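Local coordinates for hypothetical protein (Leishmania major, PDB 3LJN), which is of unknown function but, as an ankyrin repeat protein, probably serves as a scaffold that binds partner proteins, at residues A[53-58]-A[76-81]; A[155-160]-A[193-198]; A[235-240]-A[265-270]. All coordinates share one frame; numbering follows the deposited sequence.

Interaction 1: A[53-58]-A[76-81]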
# COMPACT_ATOMS: atom_id res chain seq x y z
N GLY A 53 13.92 -20.95 -12.06
CA GLY A 53 13.49 -20.81 -10.68
C GLY A 53 12.03 -21.14 -10.42
O GLY A 53 11.48 -20.75 -9.40
N CYS A 54 11.38 -21.86 -11.33
CA CYS A 54 10.01 -22.30 -11.09
C CYS A 54 10.01 -23.54 -10.19
O CYS A 54 10.90 -24.39 -10.28
CB CYS A 54 9.28 -22.61 -12.40
SG CYS A 54 7.63 -23.28 -12.12
N THR A 55 9.02 -23.61 -9.30
CA THR A 55 8.86 -24.74 -8.39
C THR A 55 7.43 -25.21 -8.42
O THR A 55 6.56 -24.55 -8.99
CB THR A 55 9.15 -24.40 -6.93
OG1 THR A 55 7.99 -23.79 -6.36
CG2 THR A 55 10.32 -23.48 -6.79
N ALA A 56 7.18 -26.34 -7.78
CA ALA A 56 5.86 -26.94 -7.78
C ALA A 56 4.82 -25.96 -7.32
O ALA A 56 3.75 -25.88 -7.89
CB ALA A 56 5.85 -28.16 -6.87
N LEU A 57 5.13 -25.20 -6.28
CA LEU A 57 4.14 -24.31 -5.71
C LEU A 57 3.78 -23.17 -6.67
O LEU A 57 2.61 -22.84 -6.85
CB LEU A 57 4.63 -23.75 -4.38
CG LEU A 57 3.57 -23.03 -3.56
CD1 LEU A 57 2.26 -23.83 -3.59
CD2 LEU A 57 4.04 -22.79 -2.15
N HIS A 58 4.78 -22.56 -7.30
CA HIS A 58 4.52 -21.58 -8.33
C HIS A 58 3.47 -22.12 -9.30
O HIS A 58 2.50 -21.44 -9.63
CB HIS A 58 5.79 -21.26 -9.13
CG HIS A 58 6.78 -20.40 -8.41
ND1 HIS A 58 7.94 -20.90 -7.87
CD2 HIS A 58 6.83 -19.06 -8.22
CE1 HIS A 58 8.64 -19.92 -7.34
NE2 HIS A 58 7.99 -18.79 -7.54
N GLY A 76 7.12 -26.46 2.50
CA GLY A 76 8.29 -25.72 2.03
C GLY A 76 8.06 -24.27 1.66
O GLY A 76 7.18 -23.94 0.84
N GLU A 77 8.86 -23.40 2.28
CA GLU A 77 8.95 -21.99 1.89
C GLU A 77 9.75 -21.89 0.58
O GLU A 77 10.93 -22.29 0.53
CB GLU A 77 9.65 -21.22 3.01
CG GLU A 77 9.63 -19.70 2.91
CD GLU A 77 9.98 -19.03 4.26
OE1 GLU A 77 11.16 -19.07 4.69
OE2 GLU A 77 9.06 -18.44 4.89
N VAL A 78 9.11 -21.36 -0.47
CA VAL A 78 9.77 -21.12 -1.75
C VAL A 78 10.70 -19.92 -1.65
O VAL A 78 10.24 -18.83 -1.35
CB VAL A 78 8.74 -20.85 -2.87
CG1 VAL A 78 9.37 -20.09 -4.03
CG2 VAL A 78 8.11 -22.17 -3.35
N HIS A 79 11.99 -20.12 -1.91
CA HIS A 79 13.01 -19.04 -1.88
C HIS A 79 13.55 -18.68 -3.25
O HIS A 79 14.70 -18.29 -3.39
CB HIS A 79 14.19 -19.46 -1.00
CG HIS A 79 13.89 -19.45 0.46
ND1 HIS A 79 13.61 -18.28 1.15
CD2 HIS A 79 13.81 -20.45 1.36
CE1 HIS A 79 13.37 -18.58 2.42
NE2 HIS A 79 13.48 -19.89 2.57
N SER A 80 12.74 -18.83 -4.28
CA SER A 80 13.16 -18.47 -5.61
C SER A 80 12.04 -17.71 -6.26
O SER A 80 10.89 -17.77 -5.82
CB SER A 80 13.51 -19.71 -6.43
OG SER A 80 12.37 -20.51 -6.65
N LEU A 81 12.38 -17.01 -7.33
CA LEU A 81 11.46 -16.15 -8.03
C LEU A 81 11.31 -16.68 -9.45
O LEU A 81 12.27 -17.19 -10.02
CB LEU A 81 12.00 -14.72 -8.05
CG LEU A 81 12.08 -14.07 -6.66
CD1 LEU A 81 13.32 -13.19 -6.54
CD2 LEU A 81 10.81 -13.29 -6.35
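Val-78 meets Thr-55, Leu-57 and His-58 with its two methyls divided between them, a worked example of how one branched side chain can serve several neighbours at a helix start. CG2 reaches Thr-55 tip to tip, lying 3.4 Å from Thr-55 OG1, and also rests 4.0 Å from Leu-57 CB. CG1 lies anti to the backbone N of Val-78 (chi1 158°), which carries it to the imidazole, where it approaches His-58 CE1 to 3.4 Å from an oblique direction. The same ring turns its edge to the loop: Ser-80 O sits close to the ring plane, 3.5 Å from His-58 CE1. Ser-80 also supplies the polar tie between the segments, since its OG donates to Gly-53 O at 2.9 Å, tilted 27° from the carbonyl plane. The hydroxyl lies between the N and C of its own backbone (chi1 65°), facing Gly-53 while touching Thr-55 CG2. Within 53-58 the flat ring is held through one nitrogen: His-58 ND1 accepts from Thr-55 N at 3.2 Å. His-58 ND1 also pairs with Thr-55 OG1 at 3.3 Å. Thr-55 OG1 in turn takes a weak bond from Leu-57 N, capping the helix that follows, and Thr-55 with His-58 forms a capping box. At the other end of the ring NE2 makes a weak hydrogen bond with Gln-85 O, while Pro-87 of helix 87-93 touches Leu-57, His-58 and Val-78. The imidazole thus ties its own helix start to the next loop. Thr-Ala-Leu-His at 55-58 is a variant of the Thr-Pro-Leu-His signature, the tetrapeptide that opens a helix in ankyrin repeats and whose histidine bridges to the neighbouring turn.

Interaction 2: A[155-160]-A[193-198]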
# COMPACT_ATOMS: atom_id res chain seq x y z
N MSE A 155 -10.77 -9.45 -4.27
CA MSE A 155 -9.47 -9.89 -3.75
C MSE A 155 -8.95 -8.91 -2.70
O MSE A 155 -8.48 -9.32 -1.64
CB MSE A 155 -8.43 -10.01 -4.88
CG MSE A 155 -7.12 -10.68 -4.46
SE MSE A 155 -7.31 -12.64 -4.17
CE MSE A 155 -6.15 -12.83 -2.60
N ILE A 156 -8.99 -7.62 -3.02
CA ILE A 156 -8.56 -6.59 -2.08
C ILE A 156 -9.19 -6.85 -0.71
O ILE A 156 -8.50 -6.85 0.30
CB ILE A 156 -8.91 -5.16 -2.58
CG1 ILE A 156 -8.02 -4.76 -3.76
CG2 ILE A 156 -8.77 -4.14 -1.46
CD1 ILE A 156 -8.47 -3.53 -4.48
N LYS A 157 -10.50 -7.10 -0.70
CA LYS A 157 -11.22 -7.36 0.55
C LYS A 157 -10.62 -8.55 1.29
O LYS A 157 -10.24 -8.43 2.45
CB LYS A 157 -12.71 -7.61 0.28
CG LYS A 157 -13.54 -7.81 1.55
CD LYS A 157 -15.01 -7.34 1.43
CE LYS A 157 -15.86 -8.27 0.56
NZ LYS A 157 -15.90 -9.67 1.06
N ILE A 158 -10.51 -9.68 0.61
CA ILE A 158 -9.97 -10.89 1.20
C ILE A 158 -8.51 -10.72 1.65
O ILE A 158 -8.14 -11.18 2.73
CB ILE A 158 -10.07 -12.10 0.24
CG1 ILE A 158 -11.42 -12.82 0.43
CG2 ILE A 158 -8.95 -13.09 0.51
CD1 ILE A 158 -12.63 -11.96 0.15
N LEU A 159 -7.69 -10.05 0.85
CA LEU A 159 -6.29 -9.90 1.23
C LEU A 159 -6.19 -9.13 2.53
O LEU A 159 -5.38 -9.47 3.37
CB LEU A 159 -5.46 -9.20 0.15
CG LEU A 159 -4.98 -10.03 -1.04
CD1 LEU A 159 -4.28 -9.15 -2.05
CD2 LEU A 159 -4.07 -11.16 -0.61
N VAL A 160 -7.04 -8.12 2.69
CA VAL A 160 -6.92 -7.21 3.83
C VAL A 160 -7.46 -7.85 5.11
O VAL A 160 -6.91 -7.62 6.19
CB VAL A 160 -7.59 -5.84 3.54
CG1 VAL A 160 -7.46 -4.92 4.73
CG2 VAL A 160 -6.96 -5.20 2.35
N MSE A 193 -9.56 0.84 3.89
CA MSE A 193 -9.68 1.47 5.20
C MSE A 193 -10.89 1.00 5.99
O MSE A 193 -10.88 1.09 7.21
CB MSE A 193 -9.78 2.98 5.06
CG MSE A 193 -8.44 3.68 4.99
SE MSE A 193 -8.75 5.47 4.23
CE MSE A 193 -7.42 6.53 5.24
N ASP A 194 -11.92 0.52 5.31
CA ASP A 194 -13.13 0.05 6.01
C ASP A 194 -13.08 -1.46 6.29
O ASP A 194 -13.60 -1.92 7.30
CB ASP A 194 -14.38 0.45 5.22
CG ASP A 194 -14.42 1.97 4.91
OD1 ASP A 194 -13.45 2.69 5.27
OD2 ASP A 194 -15.41 2.45 4.29
N THR A 195 -12.41 -2.22 5.42
CA THR A 195 -12.19 -3.66 5.61
C THR A 195 -11.13 -3.96 6.64
O THR A 195 -11.17 -5.01 7.27
CB THR A 195 -11.75 -4.33 4.28
OG1 THR A 195 -12.63 -3.93 3.23
CG2 THR A 195 -11.76 -5.85 4.40
N VAL A 196 -10.16 -3.06 6.79
CA VAL A 196 -8.98 -3.28 7.66
C VAL A 196 -9.42 -3.60 9.09
O VAL A 196 -10.10 -2.80 9.73
CB VAL A 196 -8.01 -2.04 7.65
CG1 VAL A 196 -8.67 -0.82 8.26
CG2 VAL A 196 -6.72 -2.36 8.36
N PRO A 197 -9.04 -4.79 9.60
CA PRO A 197 -9.56 -5.22 10.90
C PRO A 197 -9.18 -4.25 12.02
O PRO A 197 -10.06 -3.77 12.72
CB PRO A 197 -8.91 -6.59 11.12
CG PRO A 197 -7.69 -6.59 10.26
CD PRO A 197 -7.96 -5.67 9.11
N SER A 198 -7.90 -3.93 12.16
CA SER A 198 -7.45 -3.09 13.25
C SER A 198 -7.85 -1.65 13.01
O SER A 198 -8.83 -1.19 13.59
CB SER A 198 -5.93 -3.19 13.42
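Val-160 and Thr-195 bury the greatest areas in a contact made without any hydrogen bond between its two segments, an illustration of how neighbouring helices in a repeat stack can rest on one another largely through apolar contacts, with two methyls, Val-160 CG1 and Thr-195 CG2, doing most of the touching. Val-160 points from the helix toward 193-198 and works through a single branch. With CG1 anti to the backbone N (chi1 180°), that methyl is laid against the backbone where helix 186-195 gives way to loop, 3.7 Å from Val-196 CA and 4.1 Å from Val-196 CB. The carbonyl of Val-160 meets the ring of the residue after Val-196, with Val-160 O 3.7 Å from Pro-197 CD.

Thr-195 answers from the last turn of its helix with the methyl rather than the hydroxyl. CG2 sits 3.6 Å from Lys-157 O and 3.9 Å from Lys-157 CG, the two side chains crossing at about a right angle. Its OG1 is engaged at home, hydrogen-bonded to Leu-191 O one turn back, so the rotation that satisfies the hydroxyl also presents the methyl to the other helix. Lys-157, third in buried area, contributes the root of its chain; beyond CG the chain bends and its end leads away, with NZ in a long, weak ion pair with Glu-154. Ile-156, one turn before Val-160, packs on Ala-188, Leu-191 and Met-192, extending the apolar seam along helix 186-195.

Val-196 is the first residue to leave helical geometry, so the contact joins the C-terminal half of helix 153-162 to the C-terminal end of helix 186-195. Side-by-side packing of helices that are not consecutive in sequence, here with helix 176-182 between them, is the construction of the ankyrin-repeat stack.

Interaction 3: A[235-240]-A[265-270]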
# COMPACT_ATOMS: atom_id res chain seq x y z
N ILE A 235 -3.03 10.27 12.86
CA ILE A 235 -1.80 10.43 12.11
C ILE A 235 -1.08 11.63 12.67
O ILE A 235 -1.72 12.58 13.08
CB ILE A 235 -2.05 10.68 10.61
CG1 ILE A 235 -0.73 10.61 9.84
CG2 ILE A 235 -2.74 12.04 10.40
CD1 ILE A 235 -0.89 10.42 8.35
N ASP A 236 0.24 11.58 12.69
CA ASP A 236 1.03 12.69 13.19
C ASP A 236 0.92 13.85 12.21
O ASP A 236 1.18 13.69 11.02
CB ASP A 236 2.49 12.29 13.36
CG ASP A 236 3.34 13.41 13.89
OD1 ASP A 236 2.78 14.39 14.42
OD2 ASP A 236 4.58 13.32 13.76
N VAL A 237 0.55 15.02 12.71
CA VAL A 237 0.37 16.20 11.85
C VAL A 237 1.62 17.07 11.81
O VAL A 237 1.60 18.13 11.20
CB VAL A 237 -0.82 17.05 12.33
CG1 VAL A 237 -2.06 16.19 12.46
CG2 VAL A 237 -0.51 17.73 13.65
N ASN A 238 2.69 16.62 12.45
CA ASN A 238 3.93 17.39 12.55
C ASN A 238 5.06 16.75 11.72
O ASN A 238 6.23 17.06 11.90
CB ASN A 238 4.37 17.50 14.02
CG ASN A 238 3.39 18.28 14.89
OD1 ASN A 238 2.61 19.09 14.40
ND2 ASN A 238 3.45 18.05 16.19
N MSE A 239 4.69 15.84 10.83
CA MSE A 239 5.67 15.21 9.95
C MSE A 239 6.03 16.18 8.84
O MSE A 239 5.15 16.66 8.14
CB MSE A 239 5.09 13.93 9.34
CG MSE A 239 5.04 12.76 10.31
SE MSE A 239 4.43 11.12 9.43
CE MSE A 239 2.52 11.58 9.25
N GLU A 240 7.32 16.45 8.68
CA GLU A 240 7.78 17.41 7.69
C GLU A 240 8.38 16.66 6.53
O GLU A 240 9.18 15.75 6.73
CB GLU A 240 8.78 18.42 8.31
CG GLU A 240 10.13 17.85 8.77
CD GLU A 240 11.10 18.91 9.28
OE1 GLU A 240 12.18 19.10 8.65
OE2 GLU A 240 10.80 19.56 10.30
N GLN A 265 -5.67 23.53 15.29
CA GLN A 265 -5.89 22.90 16.59
C GLN A 265 -4.72 22.00 17.02
O GLN A 265 -4.22 22.14 18.13
CB GLN A 265 -7.20 22.09 16.61
CG GLN A 265 -8.46 22.89 16.99
CD GLN A 265 -9.64 21.98 17.41
OE1 GLN A 265 -9.53 21.22 18.38
NE2 GLN A 265 -10.76 22.05 16.67
N LYS A 266 -4.29 21.09 16.14
CA LYS A 266 -3.39 19.98 16.52
C LYS A 266 -1.91 20.21 16.24
O LYS A 266 -1.07 19.49 16.77
CB LYS A 266 -3.79 18.71 15.77
CG LYS A 266 -5.24 18.31 15.98
CD LYS A 266 -5.76 17.36 14.92
CE LYS A 266 -7.30 17.33 14.95
NZ LYS A 266 -7.87 17.16 16.34
N THR A 267 -1.60 21.17 15.38
CA THR A 267 -0.21 21.39 15.00
C THR A 267 0.54 22.05 16.15
O THR A 267 0.05 22.99 16.77
CB THR A 267 -0.08 22.21 13.70
OG1 THR A 267 -0.66 21.47 12.62
CG2 THR A 267 1.37 22.48 13.36
N ASP A 268 1.72 21.52 16.42
CA ASP A 268 2.61 22.04 17.44
C ASP A 268 2.87 23.50 17.15
O ASP A 268 2.81 23.91 16.02
CB ASP A 268 3.92 21.25 17.48
CG ASP A 268 4.79 21.58 18.70
OD1 ASP A 268 5.53 22.61 18.63
OD2 ASP A 268 4.74 20.82 19.70
N VAL A 269 3.14 24.27 18.20
CA VAL A 269 3.16 25.74 18.14
C VAL A 269 4.42 26.27 17.47
O VAL A 269 4.39 27.25 16.71
CB VAL A 269 2.98 26.34 19.56
CG1 VAL A 269 3.90 27.54 19.77
CG2 VAL A 269 1.51 26.70 19.78
N PHE A 270 5.54 25.62 17.77
CA PHE A 270 6.79 25.94 17.12
C PHE A 270 6.64 26.03 15.60
O PHE A 270 7.22 26.89 14.98
CB PHE A 270 7.85 24.89 17.50
CG PHE A 270 9.15 25.06 16.78
CD1 PHE A 270 10.20 25.78 17.37
CD2 PHE A 270 9.34 24.51 15.50
CE1 PHE A 270 11.43 25.94 16.70
CE2 PHE A 270 10.56 24.67 14.82
CZ PHE A 270 11.61 25.39 15.41
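Val-237 and Thr-267 are the residues whose CA atoms come nearest, 6.1 Å apart, where a loop passes the end of a helix. The principle is that a valine methyl lies against the carbonyl at the helix end while the next residue supplies a hydrogen bond. Val-237 CG2 is set between its own backbone N and carbonyl carbon, which brings it 3.6 Å from Lys-266 O and 4.0 Å from Lys-266 CB. It also touches Thr-267 OG1, whose hydrogen bond goes back to Leu-263 O in the last turn of helix 257-266. Asn-238 makes the polar link: its OD1 accepts from Asp-268 N at 3.3 Å, a nearly straight bond (N-H...O 171°) with the donor tilted 25° from the amide's carbonyl plane. On the other branch, Asn-238 ND2 rests 3.5 Å from Asp-268 CB, and the amide and carboxylate planes stand almost perpendicular, 87° apart. Each partner is braced locally. Asp-236 OD1 accepts from Asn-238 N from above the carboxylate plane, closing an Asx turn, while Asp-268 OD1 caps the next helix by accepting from Phe-270 N at 3.1 Å. The loop 235-240, between helices 224-231 and 247-253, is thereby joined to the short link from helix 257-266 into helix 269-273.

How the interactions relate
Three contacts in series along one elongated chain show how a repeat architecture is built from local joints. Interaction 1 and interaction 2 have centres 27 Å apart and nearest atoms about 14 Å apart; interaction 2 and interaction 3 are 29 Å apart between centres, but their nearest atoms come to about 8 Å. None touches another. Interactions 1 and 3 lie on opposite sides of the chain's centre, with 46 Å between their centres, and interaction 2 sits nearer the middle. The first two belong to different groups of ankyrin repeats. The function of the protein is unknown, so the three are read as structural contacts, probably joints at different points along the stack.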